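Long-range contact in ribosomal protein L11 methyltransferase (Lactobacillus delbrueckii subsp. bulgaricus ATCC BAA-365, PDB 3GRZ), which probably trimethylates lysine side chains of ribosomal protein L11 with S-adenosyl-L-methionine as methyl donor, this chain being its C-terminal, SAM-binding methyltransferase part: residues I168-D180 / A185-H197. Numbering follows the deposited sequence.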
ATOM      1  N   ILE B 168      21.743   4.621   2.794  1.00 38.35           N
ATOM      2  CA  ILE B 168      20.507   5.386   3.001  1.00 35.41           C
ATOM      3  C   ILE B 168      20.080   5.346   4.485  1.00 37.99           C
ATOM      4  O   ILE B 168      19.811   6.389   5.097  1.00 35.65           O
ATOM      5  CB  ILE B 168      19.348   4.882   2.077  1.00 34.78           C
ATOM      6  CG1 ILE B 168      19.730   5.000   0.583  1.00 33.68           C
ATOM      7  CG2 ILE B 168      18.046   5.624   2.389  1.00 32.32           C
ATOM      8  CD1 ILE B 168      19.825   6.406   0.059  1.00 38.91           C
ATOM      9  N   GLU B 169      20.047   4.144   5.058  1.00 35.39           N
ATOM     10  CA  GLU B 169      19.694   3.968   6.472  1.00 43.93           C
ATOM     11  C   GLU B 169      20.598   4.751   7.428  1.00 40.91           C
ATOM     12  O   GLU B 169      20.120   5.336   8.390  1.00 41.77           O
ATOM     13  CB  GLU B 169      19.698   2.486   6.849  1.00 47.25           C
ATOM     14  CG  GLU B 169      18.496   1.709   6.324  1.00 54.46           C
ATOM     15  CD  GLU B 169      18.490   0.237   6.729  1.00 56.23           C
ATOM     16  OE1 GLU B 169      19.574  -0.345   6.949  1.00 63.78           O
ATOM     17  OE2 GLU B 169      17.388  -0.343   6.810  1.00 65.99           O
ATOM     18  N   GLN B 170      21.897   4.770   7.142  1.00 45.65           N
ATOM     19  CA  GLN B 170      22.879   5.463   7.976  1.00 49.50           C
ATOM     20  C   GLN B 170      22.693   6.974   7.887  1.00 44.72           C
ATOM     21  O   GLN B 170      22.639   7.648   8.913  1.00 46.73           O
ATOM     22  CB  GLN B 170      24.295   5.058   7.569  1.00 50.18           C
ATOM     23  CG  GLN B 170      25.362   5.305   8.623  1.00 63.86           C
ATOM     24  CD  GLN B 170      26.773   5.218   8.051  1.00 66.62           C
ATOM     25  OE1 GLN B 170      27.127   4.250   7.370  1.00 76.63           O
ATOM     26  NE2 GLN B 170      27.583   6.237   8.324  1.00 74.76           N
ATOM     27  N   ALA B 171      22.551   7.487   6.664  1.00 44.38           N
ATOM     28  CA  ALA B 171      22.269   8.916   6.431  1.00 38.97           C
ATOM     29  C   ALA B 171      20.955   9.412   7.044  1.00 42.67           C
ATOM     30  O   ALA B 171      20.900  10.537   7.547  1.00 40.57           O
ATOM     31  CB  ALA B 171      22.323   9.234   4.958  1.00 39.50           C
ATOM     32  N   LEU B 172      19.912   8.577   7.018  1.00 37.01           N
ATOM     33  CA  LEU B 172      18.645   8.905   7.686  1.00 38.23           C
ATOM     34  C   LEU B 172      18.822   9.008   9.215  1.00 38.54           C
ATOM     35  O   LEU B 172      18.367   9.970   9.835  1.00 40.97           O
ATOM     36  CB  LEU B 172      17.550   7.888   7.316  1.00 32.69           C
ATOM     37  CG  LEU B 172      16.948   7.980   5.901  1.00 36.32           C
ATOM     38  CD1 LEU B 172      16.175   6.703   5.533  1.00 35.21           C
ATOM     39  CD2 LEU B 172      16.067   9.214   5.735  1.00 32.74           C
ATOM     40  N   ALA B 173      19.491   8.013   9.799  1.00 43.83           N
ATOM     41  CA  ALA B 173      19.785   7.981  11.243  1.00 48.57           C
ATOM     42  C   ALA B 173      20.571   9.216  11.677  1.00 48.84           C
ATOM     43  O   ALA B 173      20.206   9.879  12.652  1.00 52.91           O
ATOM     44  CB  ALA B 173      20.550   6.703  11.604  1.00 45.70           C
ATOM     45  N   GLU B 174      21.617   9.533  10.912  1.00 49.65           N
ATOM     46  CA  GLU B 174      22.474  10.701  11.136  1.00 49.96           C
ATOM     47  C   GLU B 174      21.721  12.017  11.080  1.00 51.32           C
ATOM     48  O   GLU B 174      22.120  12.982  11.733  1.00 50.39           O
ATOM     49  CB  GLU B 174      23.613  10.738  10.114  1.00 52.10           C
ATOM     50  CG  GLU B 174      24.751   9.771  10.418  1.00 60.76           C
ATOM     51  CD  GLU B 174      25.643   9.486   9.217  1.00 70.23           C
ATOM     52  OE1 GLU B 174      25.458  10.130   8.159  1.00 73.63           O
ATOM     53  OE2 GLU B 174      26.535   8.610   9.337  1.00 69.69           O
ATOM     54  N   ASN B 175      20.638  12.056  10.301  1.00 46.55           N
ATOM     55  CA  ASN B 175      19.816  13.260  10.189  1.00 41.57           C
ATOM     56  C   ASN B 175      18.545  13.209  11.023  1.00 45.00           C
ATOM     57  O   ASN B 175      17.635  14.028  10.828  1.00 47.26           O
ATOM     58  CB  ASN B 175      19.505  13.574   8.723  1.00 41.56           C
ATOM     59  CG  ASN B 175      20.700  14.118   7.989  1.00 46.09           C
ATOM     60  OD1 ASN B 175      20.879  15.328   7.897  1.00 44.78           O
ATOM     61  ND2 ASN B 175      21.541  13.227   7.476  1.00 42.52           N
ATOM     62  N   SER B 176      18.529  12.249  11.957  1.00 48.76           N
ATOM     63  CA  SER B 176      17.423  12.033  12.905  0.50 47.58           C
ATOM     64  C   SER B 176      16.089  11.693  12.230  1.00 44.90           C
ATOM     65  O   SER B 176      15.046  12.281  12.540  1.00 43.05           O
ATOM     66  CB  SER B 176      17.284  13.214  13.884  0.50 49.13           C
ATOM     67  OG  SER B 176      18.517  13.480  14.529  0.50 48.99           O
ATOM     68  N   PHE B 177      16.137  10.732  11.310  1.00 42.36           N
ATOM     69  CA  PHE B 177      14.936  10.215  10.662  1.00 41.71           C
ATOM     70  C   PHE B 177      14.814   8.724  10.940  1.00 42.95           C
ATOM     71  O   PHE B 177      15.815   8.006  10.959  1.00 45.04           O
ATOM     72  CB  PHE B 177      14.974  10.480   9.150  1.00 39.31           C
ATOM     73  CG  PHE B 177      14.725  11.914   8.787  1.00 38.32           C
ATOM     74  CD1 PHE B 177      13.438  12.426   8.786  1.00 33.68           C
ATOM     75  CD2 PHE B 177      15.782  12.760   8.460  1.00 39.95           C
ATOM     76  CE1 PHE B 177      13.193  13.757   8.460  1.00 35.92           C
ATOM     77  CE2 PHE B 177      15.549  14.094   8.140  1.00 36.33           C
ATOM     78  CZ  PHE B 177      14.253  14.592   8.140  1.00 36.55           C
ATOM     79  N   GLN B 178      13.590   8.265  11.160  1.00 40.97           N
ATOM     80  CA  GLN B 178      13.326   6.847  11.311  1.00 41.75           C
ATOM     81  C   GLN B 178      12.539   6.305  10.109  1.00 41.49           C
ATOM     82  O   GLN B 178      11.885   7.069   9.391  1.00 32.99           O
ATOM     83  CB  GLN B 178      12.560   6.590  12.610  1.00 40.39           C
ATOM     84  CG  GLN B 178      11.170   7.195  12.652  1.00 43.05           C
ATOM     85  CD  GLN B 178      10.515   7.073  14.009  1.00 48.09           C
ATOM     86  OE1 GLN B 178      11.171   7.200  15.044  1.00 45.99           O
ATOM     87  NE2 GLN B 178       9.209   6.844  14.014  1.00 40.70           N
ATOM     88  N   ILE B 179      12.610   4.987   9.919  1.00 38.25           N
ATOM     89  CA  ILE B 179      11.877   4.277   8.877  1.00 36.87           C
ATOM     90  C   ILE B 179      10.682   3.594   9.534  1.00 37.74           C
ATOM     91  O   ILE B 179      10.842   2.702  10.373  1.00 34.70           O
ATOM     92  CB  ILE B 179      12.777   3.233   8.162  1.00 35.62           C
ATOM     93  CG1 ILE B 179      13.968   3.924   7.489  1.00 36.21           C
ATOM     94  CG2 ILE B 179      11.971   2.404   7.158  1.00 37.15           C
ATOM     95  CD1 ILE B 179      15.035   2.956   6.935  1.00 35.85           C
ATOM     96  N   ASP B 180       9.489   4.043   9.162  1.00 29.75           N
ATOM     97  CA  ASP B 180       8.247   3.500   9.664  1.00 34.11           C
ATOM     98  C   ASP B 180       7.822   2.265   8.873  1.00 32.85           C
ATOM     99  O   ASP B 180       7.112   1.397   9.389  1.00 33.51           O
ATOM    100  CB  ASP B 180       7.149   4.559   9.575  1.00 33.36           C
ATOM    101  CG  ASP B 180       7.509   5.844  10.292  1.00 41.34           C
ATOM    102  OD1 ASP B 180       8.244   5.806  11.301  1.00 44.28           O
ATOM    103  OD2 ASP B 180       7.036   6.903   9.849  1.00 52.14           O
ATOM    104  N   ALA B 185      10.417  -4.830  -3.450  1.00 30.33           N
ATOM    105  CA  ALA B 185       9.922  -5.579  -4.606  1.00 33.53           C
ATOM    106  C   ALA B 185      11.057  -5.779  -5.616  1.00 36.42           C
ATOM    107  O   ALA B 185      11.584  -4.808  -6.171  1.00 38.53           O
ATOM    108  CB  ALA B 185       8.739  -4.852  -5.265  1.00 32.43           C
ATOM    109  N   GLY B 186      11.434  -7.034  -5.847  1.00 38.94           N
ATOM    110  CA  GLY B 186      12.604  -7.351  -6.670  1.00 37.48           C
ATOM    111  C   GLY B 186      13.837  -6.831  -5.969  1.00 36.52           C
ATOM    112  O   GLY B 186      14.033  -7.100  -4.792  1.00 39.41           O
ATOM    113  N   ARG B 187      14.648  -6.044  -6.668  1.00 37.20           N
ATOM    114  CA  ARG B 187      15.826  -5.446  -6.033  1.00 38.84           C
ATOM    115  C   ARG B 187      15.574  -4.037  -5.489  1.00 32.05           C
ATOM    116  O   ARG B 187      16.467  -3.417  -4.907  1.00 37.02           O
ATOM    117  CB  ARG B 187      17.055  -5.516  -6.956  1.00 44.53           C
ATOM    118  CG  ARG B 187      17.043  -4.682  -8.251  1.00 51.08           C
ATOM    119  CD  ARG B 187      18.352  -4.956  -9.058  1.00 54.42           C
ATOM    120  NE  ARG B 187      19.555  -4.680  -8.253  1.00 54.46           N
ATOM    121  CZ  ARG B 187      20.715  -5.335  -8.322  1.00 55.95           C
ATOM    122  NH1 ARG B 187      20.889  -6.348  -9.168  1.00 53.05           N
ATOM    123  NH2 ARG B 187      21.718  -4.969  -7.526  1.00 52.03           N
ATOM    124  N   TRP B 188      14.341  -3.559  -5.649  1.00 30.14           N
ATOM    125  CA  TRP B 188      13.985  -2.172  -5.321  1.00 31.35           C
ATOM    126  C   TRP B 188      13.379  -2.013  -3.945  1.00 32.57           C
ATOM    127  O   TRP B 188      12.592  -2.842  -3.514  1.00 29.80           O
ATOM    128  CB  TRP B 188      13.014  -1.601  -6.364  1.00 34.81           C
ATOM    129  CG  TRP B 188      13.598  -1.597  -7.718  1.00 33.27           C
ATOM    130  CD1 TRP B 188      13.246  -2.404  -8.768  1.00 37.25           C
ATOM    131  CD2 TRP B 188      14.680  -0.784  -8.174  1.00 35.56           C
ATOM    132  NE1 TRP B 188      14.030  -2.125  -9.855  1.00 37.12           N
ATOM    133  CE2 TRP B 188      14.919  -1.132  -9.522  1.00 44.97           C
ATOM    134  CE3 TRP B 188      15.465   0.221  -7.579  1.00 32.33           C
ATOM    135  CZ2 TRP B 188      15.909  -0.512 -10.290  1.00 46.24           C
ATOM    136  CZ3 TRP B 188      16.451   0.837  -8.346  1.00 39.63           C
ATOM    137  CH2 TRP B 188      16.664   0.466  -9.685  1.00 43.35           C
ATOM    138  N   ILE B 189      13.733  -0.917  -3.291  1.00 31.21           N
ATOM    139  CA  ILE B 189      13.289  -0.599  -1.948  1.00 29.72           C
ATOM    140  C   ILE B 189      12.497   0.695  -1.956  1.00 30.37           C
ATOM    141  O   ILE B 189      12.878   1.663  -2.630  1.00 29.64           O
ATOM    142  CB  ILE B 189      14.514  -0.421  -0.984  1.00 33.28           C
ATOM    143  CG1 ILE B 189      15.470  -1.621  -1.057  1.00 35.62           C
ATOM    144  CG2 ILE B 189      14.075  -0.140   0.444  1.00 28.96           C
ATOM    145  CD1 ILE B 189      15.037  -2.834  -0.309  1.00 43.67           C
ATOM    146  N   GLY B 190      11.396   0.709  -1.204  1.00 27.85           N
ATOM    147  CA  GLY B 190      10.665   1.935  -0.891  1.00 25.62           C
ATOM    148  C   GLY B 190      10.610   2.130   0.612  1.00 32.39           C
ATOM    149  O   GLY B 190      10.511   1.162   1.362  1.00 29.74           O
ATOM    150  N   LEU B 191      10.675   3.377   1.060  1.00 30.79           N
ATOM    151  CA  LEU B 191      10.639   3.681   2.495  1.00 33.85           C
ATOM    152  C   LEU B 191       9.626   4.750   2.855  1.00 32.89           C
ATOM    153  O   LEU B 191       9.550   5.783   2.184  1.00 30.82           O
ATOM    154  CB  LEU B 191      12.012   4.168   2.983  1.00 27.85           C
ATOM    155  CG  LEU B 191      13.263   3.343   2.690  1.00 28.88           C
ATOM    156  CD1 LEU B 191      14.495   4.174   3.066  1.00 31.93           C
ATOM    157  CD2 LEU B 191      13.237   2.027   3.464  1.00 25.20           C
ATOM    158  N   ALA B 192       8.869   4.501   3.924  1.00 29.99           N
ATOM    159  CA  ALA B 192       8.075   5.533   4.585  1.00 27.94           C
ATOM    160  C   ALA B 192       8.872   6.005   5.801  1.00 30.26           C
ATOM    161  O   ALA B 192       9.301   5.189   6.624  1.00 30.95           O
ATOM    162  CB  ALA B 192       6.715   5.000   5.002  1.00 26.66           C
ATOM    163  N   ILE B 193       9.058   7.318   5.891  1.00 29.73           N
ATOM    164  CA  ILE B 193      10.020   7.950   6.783  1.00 29.44           C
ATOM    165  C   ILE B 193       9.341   9.066   7.589  1.00 31.23           C
ATOM    166  O   ILE B 193       8.496   9.793   7.071  1.00 30.17           O
ATOM    167  CB  ILE B 193      11.222   8.523   5.964  1.00 25.95           C
ATOM    168  CG1 ILE B 193      12.044   7.393   5.332  1.00 30.15           C
ATOM    169  CG2 ILE B 193      12.144   9.419   6.811  1.00 30.23           C
ATOM    170  CD1 ILE B 193      12.781   7.821   4.057  1.00 25.53           C
ATOM    171  N   SER B 194       9.699   9.188   8.865  1.00 35.06           N
ATOM    172  CA  SER B 194       9.313  10.353   9.671  1.00 33.63           C
ATOM    173  C   SER B 194      10.473  10.763  10.580  1.00 37.66           C
ATOM    174  O   SER B 194      11.508  10.094  10.587  1.00 36.59           O
ATOM    175  CB  SER B 194       8.044  10.062  10.484  1.00 37.34           C
ATOM    176  OG  SER B 194       8.200   8.911  11.301  1.00 41.34           O
ATOM    177  N   ARG B 195      10.325  11.873  11.305  1.00 37.98           N
ATOM    178  CA  ARG B 195      11.340  12.299  12.280  0.50 40.86           C
ATOM    179  C   ARG B 195      11.440  11.293  13.421  1.00 40.53           C
ATOM    180  O   ARG B 195      10.420  10.741  13.853  1.00 45.76           O
ATOM    181  CB  ARG B 195      11.011  13.679  12.858  0.50 37.20           C
ATOM    182  CG  ARG B 195      10.984  14.812  11.848  0.50 38.95           C
ATOM    183  CD  ARG B 195      11.039  16.151  12.564  0.50 36.65           C
ATOM    184  NE  ARG B 195      10.551  17.247  11.733  0.50 34.97           N
ATOM    185  CZ  ARG B 195      11.338  18.063  11.035  0.50 38.14           C
ATOM    186  NH1 ARG B 195      12.657  17.901  11.059  0.50 37.31           N
ATOM    187  NH2 ARG B 195      10.807  19.042  10.314  0.50 33.66           N
ATOM    188  N   LYS B 196      12.662  11.062  13.904  1.00 45.94           N
ATOM    189  CA  LYS B 196      12.881  10.140  15.016  0.50 49.84           C
ATOM    190  C   LYS B 196      12.020  10.506  16.216  1.00 52.60           C
ATOM    191  O   LYS B 196      12.042  11.643  16.693  1.00 49.30           O
ATOM    192  CB  LYS B 196      14.358  10.047  15.407  0.50 50.34           C
ATOM    193  CG  LYS B 196      15.036   8.796  14.888  0.50 51.35           C
ATOM    194  CD  LYS B 196      15.956   8.204  15.940  0.50 58.73           C
ATOM    195  CE  LYS B 196      16.293   6.754  15.632  0.50 60.21           C
ATOM    196  NZ  LYS B 196      16.824   6.057  16.836  0.50 55.36           N
ATOM    197  N   HIS B 197      11.231   9.530  16.661  1.00 63.58           N
ATOM    198  CA  HIS B 197      10.273   9.687  17.750  1.00 75.02           C
ATOM    199  C   HIS B 197      10.314   8.449  18.635  1.00 78.36           C
ATOM    200  O   HIS B 197      10.343   7.323  18.134  1.00 82.09           O
ATOM    201  CB  HIS B 197       8.853   9.881  17.197  1.00 78.38           C
ATOM    202  CG  HIS B 197       8.448  11.317  17.039  1.00 92.30           C
ATOM    203  ND1 HIS B 197       7.454  11.896  17.800  1.00 98.32           N
ATOM    204  CD2 HIS B 197       8.897  12.287  16.206  1.00 99.23           C
ATOM    205  CE1 HIS B 197       7.309  13.161  17.443  1.00101.55           C
ATOM    206  NE2 HIS B 197       8.173  13.424  16.478  1.00101.57           N
TER
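Gln178 and Ser194 form the hydrogen-bonded pair of an antiparallel hairpin, Gln178 N to Ser194 O at 2.8 Å and Ser194 N to Gln178 O at 3.1 Å. Asp180 N to Ala192 O and Lys196 N to Ser176 O extend the pairing at either end, the latter donor standing above the carbonyl plane. On the sheet face bearing Gln178 and Ser194, side chains add a polar network. Ser194 OG donates to the syn lone pair of Asp180 OD2 (2.7 Å), while Gln178 NE2 meets Asp180 OD1 at 3.1 Å, nearly along its C-O bond. With CG between its backbone N and carbonyl carbon (chi1 65°) and the chain extended beyond, Gln178 brings OE1 under His197 N (2.8 Å), above the amide carbonyl plane; His197 is poorly ordered, leaving this end less certain. Apolar side chains meet on the face bearing Ile179 and Ile193: Leu172 of helix 165-174 reaches Ile193 tip to tip, and CD2 of Leu191 meets Ile179 CG2. Phe177 CB touches Ile193 CG2, the side chains crossing at about a right angle. Strand 188-195, antiparallel between 153-161 and 177-185, gives the 3-2-1-4-5-7-6 sheet of class I methyltransferases. With both oxygens engaged, the Asp180 carboxylate is fixed in rotation, and its charge probably strengthens both bonds.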